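Side-chain contacts in HigA antitoxin (Streptococcus pneumoniae TIGR4, PDB 6AF4), which is the antitoxin of a HigBA toxin-antitoxin pair and probably binds DNA through a helix-turn-helix domain: residues S34-A39 and L77-S82; P71-V76 and K85-V90. All coordinates share one frame; numbering follows the deposited sequence.

How the contacts relate
Coming from the N terminus, the chain first supplies the end of helix 20-40, whose residues 34-39 wait for a partner until 77-82, so contact 1 closes a long loop that holds helices 47-54 and 58-65. Contact 2 opens inside that loop, just before 77-82 is reached: 71-76, which leads into helix 73-82 and forms its first turn, meets 85-90 just beyond the helix, in the strand that follows. The two closures therefore cross, their segments alternating along the chain, and both rest on helix 73-82. Contact 1 ties that helix to helix 20-40, contact 2 to strand 85-91. They also touch directly, with a probable hydrogen bond between L80 O and K85 N, 2.9 Å apart.

Contact 1 (S34-A39 and L77-S82); sequences SELIEA and LKVLAS
E35 and L80 have the nearest CA atoms of the two helical segments, 7.8 Å apart; 34-39 belongs to the last turns of helix 20-40 and 77-82 to helix 73-82. No hydrogen bond spans the gap, and the contact is a small one, burying 101 Å² over both sides. It rests on two pairs of side chains, each crossing at about a right angle. In the first, a methyl meets a methyl: L36 CD2 lies 4.0 Å from V79 CG1. The CB of V79 already faces the other helix, and CG1 stands anti to the backbone N (chi1 173°), while L36 gets there by reaching across with one branch of its fork. This pair belongs to the core of the helix-turn-helix domain. L50 of helix 47-54 and I61 of helix 58-65 each pack on both L36 and V79, so four helices converge on these two side chains. In the second pair E35 contributes its aliphatic part, CG sitting 4.1 Å from L80 CD2. E35 and L36 leave the helix alike, each with CG beside the backbone N (chi1 -66° in both). The glutamate chain then bends at chi2 (-62°), which separates the two roles of the residue: methylene against leucine, carboxylate turned to a long, weak ion pair of OE1 with K85 NZ. E35 also packs on L83 in the connecting loop, and L80 on L87 of strand 85-91.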
ATOM      1  N   SER H  34      10.466  -9.774  -2.415  1.00 57.02           N
ATOM      2  CA  SER H  34      11.277 -10.534  -1.468  1.00 59.34           C
ATOM      3  C   SER H  34      10.444 -11.513  -0.653  1.00 67.86           C
ATOM      4  O   SER H  34      10.796 -12.687  -0.534  1.00 72.05           O
ATOM      5  CB  SER H  34      12.025  -9.593  -0.524  1.00 55.92           C
ATOM      6  OG  SER H  34      13.027  -8.872  -1.217  1.00 60.33           O
ATOM      7  N   GLU H  35       9.342 -11.023  -0.092  1.00 64.80           N
ATOM      8  CA  GLU H  35       8.461 -11.854   0.720  1.00 66.37           C
ATOM      9  C   GLU H  35       7.951 -13.056  -0.068  1.00 68.04           C
ATOM     10  O   GLU H  35       7.914 -14.172   0.446  1.00 67.08           O
ATOM     11  CB  GLU H  35       7.284 -11.034   1.251  1.00 55.30           C
ATOM     12  CG  GLU H  35       7.673  -9.945   2.241  1.00 63.44           C
ATOM     13  CD  GLU H  35       8.310 -10.493   3.508  1.00 71.86           C
ATOM     14  OE1 GLU H  35       8.068 -11.672   3.842  1.00 73.20           O
ATOM     15  OE2 GLU H  35       9.052  -9.737   4.172  1.00 76.64           O
ATOM     16  N   LEU H  36       7.572 -12.822  -1.319  1.00 62.18           N
ATOM     17  CA  LEU H  36       7.084 -13.892  -2.182  1.00 61.98           C
ATOM     18  C   LEU H  36       8.195 -14.880  -2.519  1.00 69.49           C
ATOM     19  O   LEU H  36       7.947 -16.072  -2.688  1.00 75.12           O
ATOM     20  CB  LEU H  36       6.484 -13.313  -3.462  1.00 54.82           C
ATOM     21  CG  LEU H  36       5.213 -12.491  -3.242  1.00 58.87           C
ATOM     22  CD1 LEU H  36       4.726 -11.883  -4.541  1.00 66.49           C
ATOM     23  CD2 LEU H  36       4.136 -13.356  -2.620  1.00 54.80           C
ATOM     24  N   ILE H  37       9.421 -14.375  -2.617  1.00 68.47           N
ATOM     25  CA  ILE H  37      10.575 -15.217  -2.906  1.00 71.69           C
ATOM     26  C   ILE H  37      11.024 -15.998  -1.671  1.00 72.79           C
ATOM     27  O   ILE H  37      11.258 -17.205  -1.742  1.00 77.87           O
ATOM     28  CB  ILE H  37      11.753 -14.380  -3.441  1.00 74.92           C
ATOM     29  CG1 ILE H  37      11.435 -13.854  -4.841  1.00 68.96           C
ATOM     30  CG2 ILE H  37      13.033 -15.199  -3.472  1.00 73.87           C
ATOM     31  CD1 ILE H  37      12.335 -12.723  -5.279  1.00 67.87           C
ATOM     32  N   GLU H  38      11.125 -15.304  -0.539  1.00 75.50           N
ATOM     33  CA  GLU H  38      11.533 -15.927   0.719  1.00 73.55           C
ATOM     34  C   GLU H  38      10.463 -16.878   1.247  1.00 77.60           C
ATOM     35  O   GLU H  38      10.696 -17.623   2.196  1.00 79.83           O
ATOM     36  CB  GLU H  38      11.851 -14.863   1.773  1.00 72.97           C
ATOM     37  CG  GLU H  38      13.081 -14.023   1.456  1.00 82.82           C
ATOM     38  CD  GLU H  38      13.268 -12.857   2.414  1.00 89.04           C
ATOM     39  OE1 GLU H  38      12.393 -11.964   2.451  1.00 95.30           O
ATOM     40  OE2 GLU H  38      14.294 -12.832   3.128  1.00 95.49           O
ATOM     41  N   ALA H  39       9.275 -16.819   0.656  1.00 76.61           N
ATOM     42  CA  ALA H  39       8.240 -17.810   0.920  1.00 76.80           C
ATOM     43  C   ALA H  39       8.436 -19.068   0.070  1.00 81.88           C
ATOM     44  O   ALA H  39       8.139 -20.177   0.515  1.00 83.79           O
ATOM     45  CB  ALA H  39       6.861 -17.212   0.678  1.00 68.44           C
ATOM     46  N   LEU H  77      -2.118  -6.327   1.835  1.00 55.14           N
ATOM     47  CA  LEU H  77      -2.272  -6.635   3.253  1.00 56.06           C
ATOM     48  C   LEU H  77      -2.716  -8.079   3.474  1.00 56.57           C
ATOM     49  O   LEU H  77      -2.315  -8.712   4.451  1.00 54.61           O
ATOM     50  CB  LEU H  77      -3.272  -5.674   3.901  1.00 57.41           C
ATOM     51  CG  LEU H  77      -2.826  -4.218   4.063  1.00 60.49           C
ATOM     52  CD1 LEU H  77      -4.013  -3.320   4.389  1.00 63.82           C
ATOM     53  CD2 LEU H  77      -1.753  -4.101   5.134  1.00 65.71           C
ATOM     54  N   LYS H  78      -3.540  -8.595   2.565  1.00 54.93           N
ATOM     55  CA  LYS H  78      -3.997  -9.981   2.632  1.00 57.44           C
ATOM     56  C   LYS H  78      -2.851 -10.959   2.399  1.00 62.31           C
ATOM     57  O   LYS H  78      -2.647 -11.892   3.179  1.00 62.48           O
ATOM     58  CB  LYS H  78      -5.103 -10.241   1.606  1.00 60.82           C
ATOM     59  CG  LYS H  78      -6.475  -9.713   1.996  1.00 68.90           C
ATOM     60  CD  LYS H  78      -7.539 -10.224   1.035  1.00 72.54           C
ATOM     61  CE  LYS H  78      -8.861  -9.499   1.222  1.00 80.50           C
ATOM     62  NZ  LYS H  78      -9.895  -9.998   0.272  1.00 90.92           N
ATOM     63  N   VAL H  79      -2.113 -10.746   1.315  1.00 56.05           N
ATOM     64  CA  VAL H  79      -0.996 -11.614   0.964  1.00 56.83           C
ATOM     65  C   VAL H  79       0.082 -11.590   2.045  1.00 58.58           C
ATOM     66  O   VAL H  79       0.609 -12.636   2.429  1.00 61.92           O
ATOM     67  CB  VAL H  79      -0.380 -11.213  -0.389  1.00 53.44           C
ATOM     68  CG1 VAL H  79       0.888 -12.008  -0.656  1.00 50.89           C
ATOM     69  CG2 VAL H  79      -1.391 -11.414  -1.510  1.00 49.71           C
ATOM     70  N   LEU H  80       0.393 -10.399   2.546  1.00 57.42           N
ATOM     71  CA  LEU H  80       1.400 -10.250   3.595  1.00 63.53           C
ATOM     72  C   LEU H  80       0.982 -10.940   4.894  1.00 58.59           C
ATOM     73  O   LEU H  80       1.816 -11.519   5.591  1.00 55.02           O
ATOM     74  CB  LEU H  80       1.682  -8.768   3.861  1.00 54.81           C
ATOM     75  CG  LEU H  80       2.485  -8.013   2.799  1.00 56.78           C
ATOM     76  CD1 LEU H  80       2.642  -6.550   3.187  1.00 54.56           C
ATOM     77  CD2 LEU H  80       3.843  -8.661   2.580  1.00 53.36           C
ATOM     78  N   ALA H  81      -0.308 -10.873   5.213  1.00 58.97           N
ATOM     79  CA  ALA H  81      -0.831 -11.452   6.449  1.00 63.07           C
ATOM     80  C   ALA H  81      -0.606 -12.958   6.502  1.00 60.83           C
ATOM     81  O   ALA H  81      -0.291 -13.510   7.557  1.00 60.81           O
ATOM     82  CB  ALA H  81      -2.306 -11.135   6.597  1.00 57.00           C
ATOM     83  N   SER H  82      -0.770 -13.615   5.358  1.00 60.57           N
ATOM     84  CA  SER H  82      -0.529 -15.049   5.250  1.00 61.06           C
ATOM     85  C   SER H  82       0.935 -15.377   5.520  1.00 64.15           C
ATOM     86  O   SER H  82       1.264 -16.469   5.990  1.00 67.76           O
ATOM     87  CB  SER H  82      -0.928 -15.556   3.863  1.00 65.49           C
ATOM     88  OG  SER H  82      -2.230 -15.120   3.511  1.00 72.52           O
TER

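Contact 2 (P71-V76 and K85-V90); sequences PQLDTV and KTLAVV
L87 reaches from its strand toward the helix and sets a single methyl, CD1, against two side chains of the first helical turn. L73 meets it obliquely, its CD1 lying 3.9 Å from L87 CD1. V76 crosses it at about a right angle, with CG1 4.1 Å from that same L87 CD1. The torsions explain the convergence: L73 has CG anti to the backbone N (chi1 -174°), which carries its fork over to the strand although its CB does not face it, and V76 places CG1 in the same anti position. All three residues are buried, and L77 and L80 continue the row along L87. The start of the helix is held by Q72, at the N-cap position, whose O accepts from V76 N and, over 2.8 Å, from T75 OG1. L73 also packs on I32 of the second subunit, and D74 forms a salt bridge with R29 there. The arrangement is that of a helix-turn-helix domain whose last helix packs on a strand that pairs antiparallel with its counterpart in the second subunit, so that the sheet runs on across the interface.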
ATOM      1  N   PRO H  71      -0.437  -2.830  -7.001  1.00 58.05           N
ATOM      2  CA  PRO H  71      -1.544  -3.499  -6.338  1.00 62.42           C
ATOM      3  C   PRO H  71      -2.421  -2.633  -5.447  1.00 63.44           C
ATOM      4  O   PRO H  71      -2.059  -1.560  -5.044  1.00 58.56           O
ATOM      5  CB  PRO H  71      -0.853  -4.570  -5.514  1.00 53.61           C
ATOM      6  CG  PRO H  71       0.511  -4.084  -5.363  1.00 62.15           C
ATOM      7  CD  PRO H  71       0.831  -3.454  -6.660  1.00 59.86           C
ATOM      8  N   GLN H  72      -3.632  -3.092  -5.224  1.00 65.40           N
ATOM      9  CA  GLN H  72      -4.494  -2.454  -4.281  1.00 65.78           C
ATOM     10  C   GLN H  72      -4.032  -2.784  -2.882  1.00 71.58           C
ATOM     11  O   GLN H  72      -3.513  -3.838  -2.613  1.00 80.45           O
ATOM     12  CB  GLN H  72      -5.936  -2.844  -4.549  1.00 69.85           C
ATOM     13  CG  GLN H  72      -6.330  -2.567  -5.991  1.00 77.46           C
ATOM     14  CD  GLN H  72      -7.812  -2.685  -6.269  1.00 88.09           C
ATOM     15  OE1 GLN H  72      -8.646  -2.307  -5.460  1.00 80.16           O
ATOM     16  NE2 GLN H  72      -8.142  -3.203  -7.436  1.00 93.40           N
ATOM     17  N   LEU H  73      -4.241  -1.868  -1.981  1.00 62.25           N
ATOM     18  CA  LEU H  73      -3.730  -1.989  -0.655  1.00 60.82           C
ATOM     19  C   LEU H  73      -4.283  -3.197   0.058  1.00 56.88           C
ATOM     20  O   LEU H  73      -3.633  -3.756   0.891  1.00 60.73           O
ATOM     21  CB  LEU H  73      -4.044  -0.720   0.094  1.00 67.29           C
ATOM     22  CG  LEU H  73      -3.482  -0.537   1.479  1.00 66.92           C
ATOM     23  CD1 LEU H  73      -1.970  -0.580   1.452  1.00 61.06           C
ATOM     24  CD2 LEU H  73      -3.969   0.815   1.942  1.00 64.31           C
ATOM     25  N   ASP H  74      -5.518  -3.546  -0.228  1.00 68.62           N
ATOM     26  CA  ASP H  74      -6.222  -4.589   0.460  1.00 63.31           C
ATOM     27  C   ASP H  74      -5.657  -5.946   0.141  1.00 56.29           C
ATOM     28  O   ASP H  74      -5.534  -6.781   0.996  1.00 51.74           O
ATOM     29  CB  ASP H  74      -7.708  -4.491   0.173  1.00 62.81           C
ATOM     30  CG  ASP H  74      -8.362  -3.379   0.941  1.00 71.07           C
ATOM     31  OD1 ASP H  74      -7.814  -2.961   1.969  1.00 66.79           O
ATOM     32  OD2 ASP H  74      -9.420  -2.917   0.513  1.00 68.77           O
ATOM     33  N   THR H  75      -5.306  -6.140  -1.114  1.00 54.88           N
ATOM     34  CA  THR H  75      -4.716  -7.386  -1.573  1.00 56.60           C
ATOM     35  C   THR H  75      -3.318  -7.577  -0.991  1.00 57.06           C
ATOM     36  O   THR H  75      -2.955  -8.682  -0.588  1.00 62.31           O
ATOM     37  CB  THR H  75      -4.640  -7.428  -3.108  1.00 55.82           C
ATOM     38  OG1 THR H  75      -3.738  -6.413  -3.568  1.00 73.07           O
ATOM     39  CG2 THR H  75      -6.012  -7.182  -3.713  1.00 53.88           C
ATOM     40  N   VAL H  76      -2.540  -6.498  -0.951  1.00 53.29           N
ATOM     41  CA  VAL H  76      -1.192  -6.535  -0.394  1.00 52.85           C
ATOM     42  C   VAL H  76      -1.222  -6.949   1.071  1.00 49.27           C
ATOM     43  O   VAL H  76      -0.455  -7.812   1.497  1.00 48.74           O
ATOM     44  CB  VAL H  76      -0.481  -5.166  -0.513  1.00 58.42           C
ATOM     45  CG1 VAL H  76       0.881  -5.205   0.169  1.00 47.76           C
ATOM     46  CG2 VAL H  76      -0.332  -4.771  -1.965  1.00 54.65           C
ATOM     47  N   LYS H  85       3.561 -10.907   7.762  1.00 63.55           N
ATOM     48  CA  LYS H  85       3.895  -9.486   7.739  1.00 65.57           C
ATOM     49  C   LYS H  85       2.674  -8.624   7.432  1.00 65.43           C
ATOM     50  O   LYS H  85       1.590  -9.146   7.158  1.00 63.72           O
ATOM     51  CB  LYS H  85       4.994  -9.204   6.711  1.00 62.05           C
ATOM     52  CG  LYS H  85       6.407  -9.474   7.202  1.00 68.13           C
ATOM     53  CD  LYS H  85       6.821 -10.914   6.970  1.00 65.75           C
ATOM     54  CE  LYS H  85       8.276 -11.124   7.352  1.00 72.11           C
ATOM     55  NZ  LYS H  85       8.784 -12.450   6.905  1.00 76.95           N
ATOM     56  N   THR H  86       2.866  -7.307   7.471  1.00 59.05           N
ATOM     57  CA  THR H  86       1.821  -6.339   7.141  1.00 59.83           C
ATOM     58  C   THR H  86       2.507  -4.963   7.048  1.00 60.69           C
ATOM     59  O   THR H  86       3.699  -4.853   7.332  1.00 59.36           O
ATOM     60  CB  THR H  86       0.647  -6.426   8.195  1.00 68.86           C
ATOM     61  OG1 THR H  86      -0.309  -7.396   7.745  1.00 74.58           O
ATOM     62  CG2 THR H  86      -0.091  -5.112   8.444  1.00 65.46           C
ATOM     63  N   LEU H  87       1.776  -3.927   6.644  1.00 62.88           N
ATOM     64  CA  LEU H  87       2.324  -2.587   6.490  1.00 53.98           C
ATOM     65  C   LEU H  87       2.000  -1.695   7.682  1.00 58.48           C
ATOM     66  O   LEU H  87       0.952  -1.840   8.309  1.00 58.02           O
ATOM     67  CB  LEU H  87       1.792  -1.946   5.210  1.00 53.86           C
ATOM     68  CG  LEU H  87       2.141  -2.666   3.910  1.00 50.40           C
ATOM     69  CD1 LEU H  87       1.398  -2.041   2.742  1.00 48.82           C
ATOM     70  CD2 LEU H  87       3.644  -2.627   3.681  1.00 54.16           C
ATOM     71  N   ALA H  88       2.919  -0.788   7.998  1.00 59.64           N
ATOM     72  CA  ALA H  88       2.695   0.211   9.037  1.00 54.73           C
ATOM     73  C   ALA H  88       3.051   1.598   8.519  1.00 57.24           C
ATOM     74  O   ALA H  88       3.890   1.737   7.629  1.00 61.39           O
ATOM     75  CB  ALA H  88       3.506  -0.117  10.279  1.00 56.24           C
ATOM     76  N   VAL H  89       2.415   2.625   9.069  1.00 56.76           N
ATOM     77  CA  VAL H  89       2.762   3.992   8.704  1.00 57.37           C
ATOM     78  C   VAL H  89       3.913   4.486   9.571  1.00 59.66           C
ATOM     79  O   VAL H  89       3.775   4.622  10.787  1.00 66.59           O
ATOM     80  CB  VAL H  89       1.567   4.947   8.851  1.00 55.40           C
ATOM     81  CG1 VAL H  89       2.011   6.385   8.620  1.00 60.51           C
ATOM     82  CG2 VAL H  89       0.457   4.557   7.888  1.00 51.57           C
ATOM     83  N   VAL H  90       5.044   4.767   8.933  1.00 55.52           N
ATOM     84  CA  VAL H  90       6.251   5.173   9.643  1.00 60.09           C
ATOM     85  C   VAL H  90       6.787   6.485   9.079  1.00 58.03           C
ATOM     86  O   VAL H  90       6.505   6.827   7.930  1.00 59.67           O
ATOM     87  CB  VAL H  90       7.349   4.089   9.556  1.00 59.71           C
ATOM     88  CG1 VAL H  90       6.871   2.794  10.190  1.00 62.24           C
ATOM     89  CG2 VAL H  90       7.764   3.861   8.110  1.00 59.68           C
TER